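Alpha-ketoglutarate-dependent 2,4-dichlorophenoxyacetate dioxygenase (Bradyrhizobium diazoefficiens, PDB 5BKE) probably catalyses 2-oxoglutarate-dependent oxidation of aryloxyalkanoate herbicides at a metal centre, occupied here by manganese and the cosubstrate analogue N-oxalylglycine. Local coordinates at residues K126-S131 with M277-V282; Q64-R69 with S116-R121; Q48-E53 with H252-W257. All coordinates share one frame; numbering follows the deposited sequence. Where two conformers were deposited one is given.

Interaction 1: K126-S131 with M277-V282. With OGA (N-oxalylglycine), chain O.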
loop_
_atom_site.group_PDB
_atom_site.type_symbol
_atom_site.label_atom_id
_atom_site.label_comp_id
_atom_site.label_asym_id
_atom_site.label_seq_id
_atom_site.Cartn_x
_atom_site.Cartn_y
_atom_site.Cartn_z
ATOM N N LYS C 126 18.997 21.448 -31.230
ATOM C CA LYS C 126 18.723 20.110 -30.752
ATOM C C LYS C 126 19.992 19.558 -30.066
ATOM O O LYS C 126 20.149 19.718 -28.849
ATOM C CB LYS C 126 18.257 19.238 -31.925
ATOM C CG LYS C 126 17.617 17.918 -31.540
ATOM C CD LYS C 126 17.141 17.183 -32.782
ATOM C CE LYS C 126 17.160 15.672 -32.577
ATOM N NZ LYS C 126 16.723 14.923 -33.789
ATOM N N PHE C 127 20.906 18.959 -30.836
ATOM C CA PHE C 127 22.138 18.383 -30.268
ATOM C C PHE C 127 23.348 19.258 -30.532
ATOM O O PHE C 127 23.456 19.881 -31.602
ATOM C CB PHE C 127 22.435 16.979 -30.824
ATOM C CG PHE C 127 21.362 15.947 -30.549
ATOM C CD1 PHE C 127 20.426 16.107 -29.520
ATOM C CD2 PHE C 127 21.321 14.780 -31.306
ATOM C CE1 PHE C 127 19.458 15.140 -29.281
ATOM C CE2 PHE C 127 20.355 13.801 -31.065
ATOM C CZ PHE C 127 19.418 13.989 -30.056
ATOM N N SER C 128 24.249 19.291 -29.560
ATOM C CA SER C 128 25.594 19.825 -29.732
ATOM C C SER C 128 26.630 18.723 -29.533
ATOM O O SER C 128 26.510 17.902 -28.611
ATOM C CB SER C 128 25.859 20.937 -28.736
ATOM O OG SER C 128 24.963 22.019 -28.900
ATOM N N LEU C 129 27.654 18.717 -30.383
ATOM C CA LEU C 129 28.669 17.650 -30.379
ATOM C C LEU C 129 30.073 18.240 -30.267
ATOM O O LEU C 129 30.551 18.876 -31.208
ATOM C CB LEU C 129 28.553 16.794 -31.643
ATOM C CG LEU C 129 27.257 16.026 -31.908
ATOM C CD1 LEU C 129 26.134 16.877 -32.493
ATOM C CD2 LEU C 129 27.574 14.870 -32.834
ATOM N N LEU C 130 30.734 18.007 -29.130
ATOM C CA LEU C 130 32.024 18.634 -28.833
ATOM C C LEU C 130 33.213 17.669 -28.857
ATOM O O LEU C 130 33.249 16.672 -28.122
ATOM C CB LEU C 130 31.957 19.379 -27.497
ATOM C CG LEU C 130 33.061 20.388 -27.173
ATOM C CD1 LEU C 130 33.037 21.543 -28.160
ATOM C CD2 LEU C 130 32.903 20.910 -25.755
ATOM N N SER C 131 34.185 17.999 -29.708
ATOM C CA SER C 131 35.387 17.197 -29.906
ATOM C C SER C 131 36.612 17.908 -29.328
ATOM O O SER C 131 36.808 19.106 -29.553
ATOM C CB SER C 131 35.557 16.905 -31.392
ATOM O OG SER C 131 36.801 16.317 -31.690
ATOM N N MET C 277 38.838 23.153 -29.000
ATOM C CA MET C 277 37.555 22.473 -28.847
ATOM C C MET C 277 36.645 22.911 -29.995
ATOM O O MET C 277 36.491 24.116 -30.252
ATOM C CB MET C 277 36.906 22.808 -27.489
ATOM C CG MET C 277 37.791 22.619 -26.260
ATOM S SD MET C 277 38.306 20.908 -25.952
ATOM C CE MET C 277 36.771 20.199 -25.350
ATOM N N ARG C 278 36.063 21.929 -30.681
ATOM C CA ARG C 278 35.270 22.158 -31.896
ATOM C C ARG C 278 33.902 21.476 -31.791
ATOM O O ARG C 278 33.811 20.313 -31.401
ATOM C CB ARG C 278 36.026 21.657 -33.127
ATOM C CG ARG C 278 37.477 22.115 -33.194
ATOM C CD ARG C 278 38.150 21.706 -34.485
ATOM N NE ARG C 278 39.559 22.077 -34.463
ATOM C CZ ARG C 278 40.442 21.822 -35.428
ATOM N NH1 ARG C 278 40.092 21.178 -36.541
ATOM N NH2 ARG C 278 41.701 22.218 -35.271
ATOM N N ARG C 279 32.855 22.215 -32.152
ATOM C CA ARG C 279 31.455 21.802 -31.971
ATOM C C ARG C 279 30.705 21.650 -33.303
ATOM O O ARG C 279 30.820 22.501 -34.176
ATOM C CB ARG C 279 30.720 22.816 -31.066
ATOM C CG ARG C 279 29.353 22.363 -30.557
ATOM C CD ARG C 279 28.679 23.424 -29.700
ATOM N NE ARG C 279 27.832 24.308 -30.496
ATOM C CZ ARG C 279 27.334 25.483 -30.098
ATOM N NH1 ARG C 279 27.588 25.977 -28.891
ATOM N NH2 ARG C 279 26.568 26.179 -30.930
ATOM N N ALA C 280 29.960 20.561 -33.457
ATOM C CA ALA C 280 28.923 20.482 -34.489
ATOM C C ALA C 280 27.570 20.711 -33.819
ATOM O O ALA C 280 27.324 20.219 -32.701
ATOM C CB ALA C 280 28.954 19.145 -35.206
ATOM N N THR C 281 26.705 21.467 -34.488
ATOM C CA THR C 281 25.376 21.785 -33.950
ATOM C C THR C 281 24.263 21.355 -34.903
ATOM O O THR C 281 24.272 21.708 -36.087
ATOM C CB THR C 281 25.243 23.273 -33.577
ATOM O OG1 THR C 281 26.432 23.693 -32.902
ATOM C CG2 THR C 281 24.068 23.485 -32.635
ATOM N N VAL C 282 23.330 20.574 -34.370
ATOM C CA VAL C 282 22.167 20.117 -35.118
ATOM C C VAL C 282 21.024 21.067 -34.811
ATOM O O VAL C 282 20.681 21.267 -33.636
ATOM C CB VAL C 282 21.762 18.680 -34.739
ATOM C CG1 VAL C 282 20.558 18.211 -35.558
ATOM C CG2 VAL C 282 22.935 17.730 -34.918
HETATM C C1 OGA O . 29.803 24.688 -26.331
HETATM C C2 OGA O . 30.304 24.952 -25.000
HETATM C C4 OGA O . 32.142 24.587 -23.407
HETATM C C5 OGA O . 33.544 24.056 -23.536
HETATM O O1 OGA O . 28.583 24.899 -26.538
HETATM O O2 OGA O . 30.590 24.226 -27.187
HETATM O "O2'" OGA O . 29.666 25.716 -24.281
HETATM O O3 OGA O . 34.274 24.582 -24.408
HETATM N N1 OGA O . 31.407 24.315 -24.633
HETATM O O4 OGA O . 33.905 23.118 -22.790
#
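Leu130 and Arg279 face each other as a non-hydrogen-bonded antiparallel pair, and from the same face of the sheet both reach N-oxalylglycine (OGA). Arg279 NH1 donates to O1 of the oxalyl carboxylate at 2.8 Å, with that oxygen at the guanidinium edge, near its plane. Leu130 supplies the apolar part of the wall: CD2 lies 3.8 Å from OGA O4, while its twin methyl CD1 tucks 3.9 Å from Arg279 CB. Across Leu130, at about a right angle, the bent Met277 chain brings CE to 4.0 Å from CD2.

The next shell explains why the guanidinium is turned this way. A bend at chi3 (91°) carries the group alongside its own strand, where NE and NH2 grip a single atom, Thr281 OG1; the NE bond measures 2.9 Å. Because that hydroxyl lies in the guanidinium plane, the side-on grip restrains the rotation of the group, and Asn86 in turn holds the threonine. Ser128 OG sits over one guanidinium face and is itself bonded to the manganese ligand Asp117. A leucine in place of Arg279 would probably leave the oxalyl carboxylate without this charged donor and Thr281 OG1 without the two nitrogens that grip it.

Beneath the pocket runs the backbone ladder, in which Leu129 pairs with Ala280 and Ser131 with Arg278, each through two hydrogen bonds. On the reverse face Leu129 CD1 meets Val282 CG2 at 4.1 Å. This pair belongs to the double-stranded beta-helix core of the TauD/TfdA family: strand 127-132 lies between 254-258 and 276-281, strand 86-87 borders the latter, and helix 52-59 packs over the face bearing Leu129, Ala280 and Ser131.

Interaction 2: Q64-R69 with S116-R121. With MN (manganese (II) ion), chain N; OGA (N-oxalylglycine), chain O.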
loop_
_atom_site.group_PDB
_atom_site.type_symbol
_atom_site.label_atom_id
_atom_site.label_comp_id
_atom_site.label_asym_id
_atom_site.label_seq_id
_atom_site.Cartn_x
_atom_site.Cartn_y
_atom_site.Cartn_z
ATOM N N GLN C 64 19.779 18.429 -39.341
ATOM C CA GLN C 64 20.477 19.344 -40.241
ATOM C C GLN C 64 21.374 20.279 -39.435
ATOM O O GLN C 64 21.158 20.454 -38.235
ATOM C CB GLN C 64 19.467 20.140 -41.078
ATOM C CG GLN C 64 18.619 19.274 -42.003
ATOM C CD GLN C 64 17.759 20.076 -42.966
ATOM O OE1 GLN C 64 16.557 20.210 -42.757
ATOM N NE2 GLN C 64 18.372 20.607 -44.034
ATOM N N ARG C 65 22.379 20.863 -40.089
ATOM C CA ARG C 65 23.220 21.915 -39.501
ATOM C C ARG C 65 22.378 23.093 -39.030
ATOM O O ARG C 65 21.478 23.549 -39.752
ATOM C CB ARG C 65 24.200 22.486 -40.541
ATOM C CG ARG C 65 25.449 21.677 -40.846
ATOM C CD ARG C 65 26.168 22.265 -42.071
ATOM N NE ARG C 65 26.961 21.287 -42.840
ATOM C CZ ARG C 65 26.461 20.430 -43.732
ATOM N NH1 ARG C 65 25.152 20.385 -43.983
ATOM N NH2 ARG C 65 27.273 19.588 -44.363
ATOM N N GLU C 66 22.675 23.589 -37.833
ATOM C CA GLU C 66 22.183 24.890 -37.416
ATOM C C GLU C 66 22.971 25.993 -38.130
ATOM O O GLU C 66 24.211 25.988 -38.132
ATOM C CB GLU C 66 22.278 25.078 -35.900
ATOM C CG GLU C 66 21.430 26.241 -35.405
ATOM C CD GLU C 66 21.517 26.482 -33.906
ATOM O OE1 GLU C 66 22.599 26.880 -33.410
ATOM O OE2 GLU C 66 20.481 26.303 -33.228
ATOM N N ASP C 67 22.236 26.927 -38.732
ATOM C CA ASP C 67 22.809 28.154 -39.293
ATOM C C ASP C 67 23.504 28.986 -38.197
ATOM O O ASP C 67 22.862 29.480 -37.266
ATOM C CB ASP C 67 21.725 28.962 -40.016
ATOM C CG ASP C 67 22.284 30.131 -40.837
ATOM O OD1 ASP C 67 23.512 30.402 -40.832
ATOM O OD2 ASP C 67 21.464 30.791 -41.506
ATOM N N ALA C 68 24.825 29.108 -38.334
ATOM C CA ALA C 68 25.698 29.781 -37.370
ATOM C C ALA C 68 25.499 31.302 -37.250
ATOM O O ALA C 68 25.800 31.872 -36.196
ATOM C CB ALA C 68 27.157 29.461 -37.679
ATOM N N ARG C 69 25.005 31.943 -38.316
ATOM C CA ARG C 69 24.813 33.406 -38.369
ATOM C C ARG C 69 23.963 33.972 -37.223
ATOM O O ARG C 69 22.900 33.428 -36.904
ATOM C CB ARG C 69 24.230 33.822 -39.722
ATOM C CG ARG C 69 25.262 34.355 -40.705
ATOM C CD ARG C 69 25.290 35.881 -40.724
ATOM N NE ARG C 69 24.128 36.442 -41.423
ATOM C CZ ARG C 69 23.730 37.714 -41.363
ATOM N NH1 ARG C 69 24.389 38.606 -40.625
ATOM N NH2 ARG C 69 22.656 38.094 -42.047
ATOM N N SER C 116 22.120 26.786 -22.181
ATOM C CA SER C 116 21.657 25.831 -23.187
ATOM C C SER C 116 21.938 26.499 -24.538
ATOM O O SER C 116 21.626 27.685 -24.710
ATOM C CB SER C 116 20.164 25.558 -22.983
ATOM O OG SER C 116 19.685 24.595 -23.891
ATOM N N ASP C 117 22.555 25.774 -25.471
ATOM C CA ASP C 117 23.080 26.401 -26.692
ATOM C C ASP C 117 21.955 26.939 -27.560
ATOM O O ASP C 117 20.899 26.278 -27.717
ATOM C CB ASP C 117 23.914 25.431 -27.540
ATOM C CG ASP C 117 25.250 25.075 -26.918
ATOM O OD1 ASP C 117 25.849 25.891 -26.186
ATOM O OD2 ASP C 117 25.715 23.949 -27.197
ATOM N N SER C 118 22.218 28.133 -28.108
ATOM C CA SER C 118 21.317 28.805 -29.050
ATOM C C SER C 118 19.902 29.031 -28.502
ATOM O O SER C 118 18.927 29.067 -29.268
ATOM C CB SER C 118 21.278 28.056 -30.390
ATOM O OG SER C 118 22.517 28.155 -31.066
ATOM N N SER C 119 19.785 29.178 -27.179
ATOM C CA SER C 119 18.495 29.462 -26.559
ATOM C C SER C 119 18.003 30.882 -26.932
ATOM O O SER C 119 16.815 31.201 -26.775
ATOM C CB SER C 119 18.542 29.219 -25.039
ATOM O OG SER C 119 19.310 30.186 -24.349
ATOM N N PHE C 120 18.936 31.704 -27.432
ATOM C CA PHE C 120 18.676 33.031 -28.033
ATOM C C PHE C 120 18.109 32.986 -29.466
ATOM O O PHE C 120 17.940 34.033 -30.088
ATOM C CB PHE C 120 19.965 33.877 -28.021
ATOM C CG PHE C 120 21.139 33.198 -28.667
ATOM C CD1 PHE C 120 21.280 33.176 -30.066
ATOM C CD2 PHE C 120 22.106 32.554 -27.882
ATOM C CE1 PHE C 120 22.361 32.522 -30.661
ATOM C CE2 PHE C 120 23.197 31.910 -28.473
ATOM C CZ PHE C 120 23.321 31.890 -29.862
ATOM N N ARG C 121 17.844 31.789 -29.993
ATOM C CA ARG C 121 17.234 31.620 -31.319
ATOM C C ARG C 121 15.774 31.194 -31.208
ATOM O O ARG C 121 15.438 30.408 -30.311
ATOM C CB ARG C 121 17.973 30.567 -32.144
ATOM C CG ARG C 121 19.430 30.871 -32.406
ATOM C CD ARG C 121 19.991 29.885 -33.417
ATOM N NE ARG C 121 21.440 30.032 -33.517
ATOM C CZ ARG C 121 22.065 30.964 -34.237
ATOM N NH1 ARG C 121 21.378 31.861 -34.947
ATOM N NH2 ARG C 121 23.394 30.998 -34.237
HETATM MN MN MN N . 27.602 25.824 -25.079
HETATM C C1 OGA O . 29.803 24.688 -26.331
HETATM C C2 OGA O . 30.304 24.952 -25.000
HETATM C C4 OGA O . 32.142 24.587 -23.407
HETATM C C5 OGA O . 33.544 24.056 -23.536
HETATM O O1 OGA O . 28.583 24.899 -26.538
HETATM O O2 OGA O . 30.590 24.226 -27.187
HETATM O "O2'" OGA O . 29.666 25.716 -24.281
HETATM O O3 OGA O . 34.274 24.582 -24.408
HETATM N N1 OGA O . 31.407 24.315 -24.633
HETATM O O4 OGA O . 33.905 23.118 -22.790
#
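Glu66 and Arg121 meet obliquely, their carboxylate and guanidinium planes 62° apart, where two loops come together beside the metal site. The second loop is a pair of overlapping beta turns, type II from Ser116 to Ser119 and type I from Ser118 to Arg121. On it Asp117, whose OD1 binds manganese at 2.1 Å, is the carboxylate of the facial triad that His115 and His264 complete.

With the planes so inclined, the salt bridge is not a side-on, two-pronged pairing but a single approach, Glu66 OE1 to Arg121 NE at 3.4 Å. The same OE1 accepts a bond from Ser118 OG at 2.7 Å on its syn side. Ser118 was modelled in two conformers, however, and the bond belongs to the one considered here, so its permanence is doubtful.

Arg121 stays extended from CG to NE and delivers its flat head into a bend of backbone carbonyls. One face lies under Asp67 O, 3.3 Å above the plane, and the opposite face is covered near its rim by Phe120 CE1. Phe120 is itself packed against Ser118 CA. The guanidinium is thus sandwiched between a carbonyl of the first loop and a ring of its own, with NH1 and NH2 directed at the carbonyls along its edge. There NH2 makes only a weak bond to Ala68 O, at 3.2 Å. This charge-to-carbonyl gripping ties the loop after helix 52-59 to the turns that present the metal-binding aspartate. The straighter edge bond is the neighbouring one, Arg121 NH1 to Arg69 O, 2.9 Å long with an N-H...O angle of 162°.

Interaction 3: Q48-E53 with H252-W257. With OGA (N-oxalylglycine), chain O.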
loop_
_atom_site.group_PDB
_atom_site.type_symbol
_atom_site.label_atom_id
_atom_site.label_comp_id
_atom_site.label_asym_id
_atom_site.label_seq_id
_atom_site.Cartn_x
_atom_site.Cartn_y
_atom_site.Cartn_z
ATOM N N GLN C 48 37.964 9.232 -30.031
ATOM C CA GLN C 48 37.341 9.491 -31.323
ATOM C C GLN C 48 38.162 10.533 -32.069
ATOM O O GLN C 48 37.829 11.721 -32.073
ATOM C CB GLN C 48 35.870 9.893 -31.163
ATOM C CG GLN C 48 34.990 8.850 -30.478
ATOM C CD GLN C 48 34.880 7.522 -31.218
ATOM O OE1 GLN C 48 35.013 7.453 -32.440
ATOM N NE2 GLN C 48 34.627 6.452 -30.467
ATOM N N ASP C 49 39.260 10.059 -32.660
ATOM C CA ASP C 49 40.222 10.883 -33.391
ATOM C C ASP C 49 39.638 11.192 -34.765
ATOM O O ASP C 49 39.908 10.498 -35.756
ATOM C CB ASP C 49 41.566 10.145 -33.503
ATOM C CG ASP C 49 42.677 10.990 -34.129
ATOM O OD1 ASP C 49 42.473 12.181 -34.454
ATOM O OD2 ASP C 49 43.785 10.436 -34.291
ATOM N N ILE C 50 38.830 12.240 -34.807
ATOM C CA ILE C 50 38.004 12.532 -35.981
ATOM C C ILE C 50 38.408 13.861 -36.640
ATOM O O ILE C 50 38.967 14.741 -35.978
ATOM C CB ILE C 50 36.497 12.522 -35.613
ATOM C CG1 ILE C 50 36.224 13.482 -34.431
ATOM C CG2 ILE C 50 36.028 11.086 -35.345
ATOM C CD1 ILE C 50 34.773 13.615 -34.030
ATOM N N THR C 51 38.149 13.973 -37.940
ATOM C CA THR C 51 38.266 15.244 -38.670
ATOM C C THR C 51 36.985 16.068 -38.478
ATOM O O THR C 51 35.962 15.540 -38.047
ATOM C CB THR C 51 38.489 15.021 -40.181
ATOM O OG1 THR C 51 37.353 14.348 -40.732
ATOM C CG2 THR C 51 39.752 14.192 -40.452
ATOM N N ASP C 52 37.046 17.354 -38.800
ATOM C CA ASP C 52 35.875 18.229 -38.779
ATOM C C ASP C 52 34.736 17.676 -39.628
ATOM O O ASP C 52 33.588 17.649 -39.188
ATOM C CB ASP C 52 36.248 19.632 -39.268
ATOM C CG ASP C 52 37.032 20.427 -38.240
ATOM O OD1 ASP C 52 37.480 19.852 -37.213
ATOM O OD2 ASP C 52 37.204 21.642 -38.455
ATOM N N GLU C 53 35.067 17.204 -40.823
ATOM C CA GLU C 53 34.091 16.592 -41.719
ATOM C C GLU C 53 33.471 15.301 -41.164
ATOM O O GLU C 53 32.252 15.105 -41.276
ATOM C CB GLU C 53 34.692 16.368 -43.109
ATOM C CG GLU C 53 34.927 17.675 -43.869
ATOM C CD GLU C 53 35.483 17.494 -45.281
ATOM O OE1 GLU C 53 36.158 16.473 -45.564
ATOM O OE2 GLU C 53 35.246 18.395 -46.119
ATOM N N HIS C 252 40.883 13.600 -27.775
ATOM C CA HIS C 252 39.927 12.947 -28.688
ATOM C C HIS C 252 38.640 12.395 -28.054
ATOM O O HIS C 252 37.992 11.527 -28.640
ATOM C CB HIS C 252 40.600 11.874 -29.567
ATOM C CG HIS C 252 41.828 12.349 -30.279
ATOM N ND1 HIS C 252 42.957 11.570 -30.410
ATOM C CD2 HIS C 252 42.110 13.526 -30.891
ATOM C CE1 HIS C 252 43.877 12.239 -31.081
ATOM N NE2 HIS C 252 43.389 13.429 -31.382
ATOM N N ASP C 253 38.251 12.899 -26.881
ATOM C CA ASP C 253 36.884 12.680 -26.399
ATOM C C ASP C 253 35.901 13.351 -27.369
ATOM O O ASP C 253 36.232 14.377 -27.986
ATOM C CB ASP C 253 36.663 13.318 -25.034
ATOM C CG ASP C 253 37.166 12.475 -23.875
ATOM O OD1 ASP C 253 37.581 11.308 -24.065
ATOM O OD2 ASP C 253 37.131 13.018 -22.744
ATOM N N LEU C 254 34.717 12.761 -27.508
ATOM C CA LEU C 254 33.560 13.471 -28.049
ATOM C C LEU C 254 32.432 13.372 -27.035
ATOM O O LEU C 254 32.007 12.272 -26.680
ATOM C CB LEU C 254 33.119 12.944 -29.427
ATOM C CG LEU C 254 31.977 13.753 -30.090
ATOM C CD1 LEU C 254 32.234 14.010 -31.565
ATOM C CD2 LEU C 254 30.585 13.153 -29.881
ATOM N N VAL C 255 31.970 14.529 -26.576
ATOM C CA VAL C 255 30.806 14.623 -25.705
ATOM C C VAL C 255 29.691 15.330 -26.474
ATOM O O VAL C 255 29.901 16.399 -27.064
ATOM C CB VAL C 255 31.125 15.332 -24.363
ATOM C CG1 VAL C 255 29.901 15.392 -23.466
ATOM C CG2 VAL C 255 32.245 14.595 -23.627
ATOM N N MET C 256 28.518 14.704 -26.488
ATOM C CA MET C 256 27.341 15.268 -27.147
ATOM C C MET C 256 26.172 15.369 -26.186
ATOM O O MET C 256 25.960 14.480 -25.348
ATOM C CB MET C 256 26.974 14.501 -28.420
ATOM C CG MET C 256 26.541 13.058 -28.247
ATOM S SD MET C 256 26.210 12.206 -29.811
ATOM C CE MET C 256 24.934 13.229 -30.564
ATOM N N TRP C 257 25.432 16.466 -26.284
ATOM C CA TRP C 257 24.353 16.728 -25.346
ATOM C C TRP C 257 23.074 17.194 -26.028
ATOM O O TRP C 257 23.121 17.802 -27.115
ATOM C CB TRP C 257 24.798 17.701 -24.242
ATOM C CG TRP C 257 25.251 19.060 -24.721
ATOM C CD1 TRP C 257 24.464 20.171 -24.903
ATOM C CD2 TRP C 257 26.593 19.463 -25.044
ATOM N NE1 TRP C 257 25.226 21.223 -25.335
ATOM C CE2 TRP C 257 26.536 20.826 -25.428
ATOM C CE3 TRP C 257 27.833 18.801 -25.064
ATOM C CZ2 TRP C 257 27.672 21.547 -25.822
ATOM C CZ3 TRP C 257 28.971 19.517 -25.451
ATOM C CH2 TRP C 257 28.877 20.876 -25.830
HETATM C C1 OGA O . 29.803 24.688 -26.331
HETATM C C2 OGA O . 30.304 24.952 -25.000
HETATM C C4 OGA O . 32.142 24.587 -23.407
HETATM C C5 OGA O . 33.544 24.056 -23.536
HETATM O O1 OGA O . 28.583 24.899 -26.538
HETATM O O2 OGA O . 30.590 24.226 -27.187
HETATM O "O2'" OGA O . 29.666 25.716 -24.281
HETATM O O3 OGA O . 34.274 24.582 -24.408
HETATM N N1 OGA O . 31.407 24.315 -24.633
HETATM O O4 OGA O . 33.905 23.118 -22.790
HETATM O O HOH W 1 36.694 13.758 -30.647
#
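His252 O accepts the backbone N-H of Gln48 at 2.7 Å, a fairly straight bond (162°) whose donor is somewhat tilted from the carbonyl plane. Close by, a water lies within bonding distance of Gln48 O and Asp253 O; it has more acceptors in reach than protons, so it can bridge the two segments only in part or by turns. The side chain of Gln48 turns elsewhere, to the backbone of Leu19 and Leu21.

Beyond this link lies a stack of two flat groups. Asp49, centre of an inverse gamma turn, runs side by side with His252, and its carboxylate plane is only 6° from that of the imidazole. Its CG stands 3.5 Å from CE1 of His252, and OD1 lies over one ring face, 3.4 Å from NE2. Further back, Asp49 CB makes a CH-pi contact, 3.9 Å from the His252 ring centroid.

On the inner side Ile50 and Leu254 meet methyl to methyl, CD1 to CD1 at 3.6 Å, their chains crossing at about a right angle. Ile50 holds CG1 between its backbone N and carbonyl carbon (chi1 54°), a crowded position that directs CD1 at the leucine. Both side chains also pack on Gln55 of helix 52-59, whose N-cap is Thr51. The contact therefore joins the lead-in to that helix with the start of strand 254-258; at the strand's far end Trp257 turns its ring edge to the N-oxalylglycine.

As for the chemistry, the angle at NE2 is too poor for a hydrogen bond to Asp49 OD1, so what holds the pair is stacking, probably with an electrostatic share if the ring is protonated. A carboxylate laid on the ring would probably favour that charged form, although the aspartate is exposed and solvent should weaken the effect.

In the fold
Interactions 1 and 3 share the main sheet, since strands 127-132 and 254-258 are neighbours within it: Leu130 N bonds Val255 O, and Trp257 packs on Leu130. Helix 52-59 adjoins both. Interaction 1 is a buried core pairing, built from regular backbone bonds with an anion-binding arginine on one face. Interaction 3, at the beginning of a central strand, mixes a buried aliphatic contact with an exposed stack. Interaction 2 is the surface member, made of loops alone and held by charge and carbonyl bonds. It still meets interaction 1 at the metal site, where Asp117 OD2 bonds Ser128 OG, while Glu66 N bonds Thr281 O. Only in interaction 1 does the pairing itself line the N-oxalylglycine pocket.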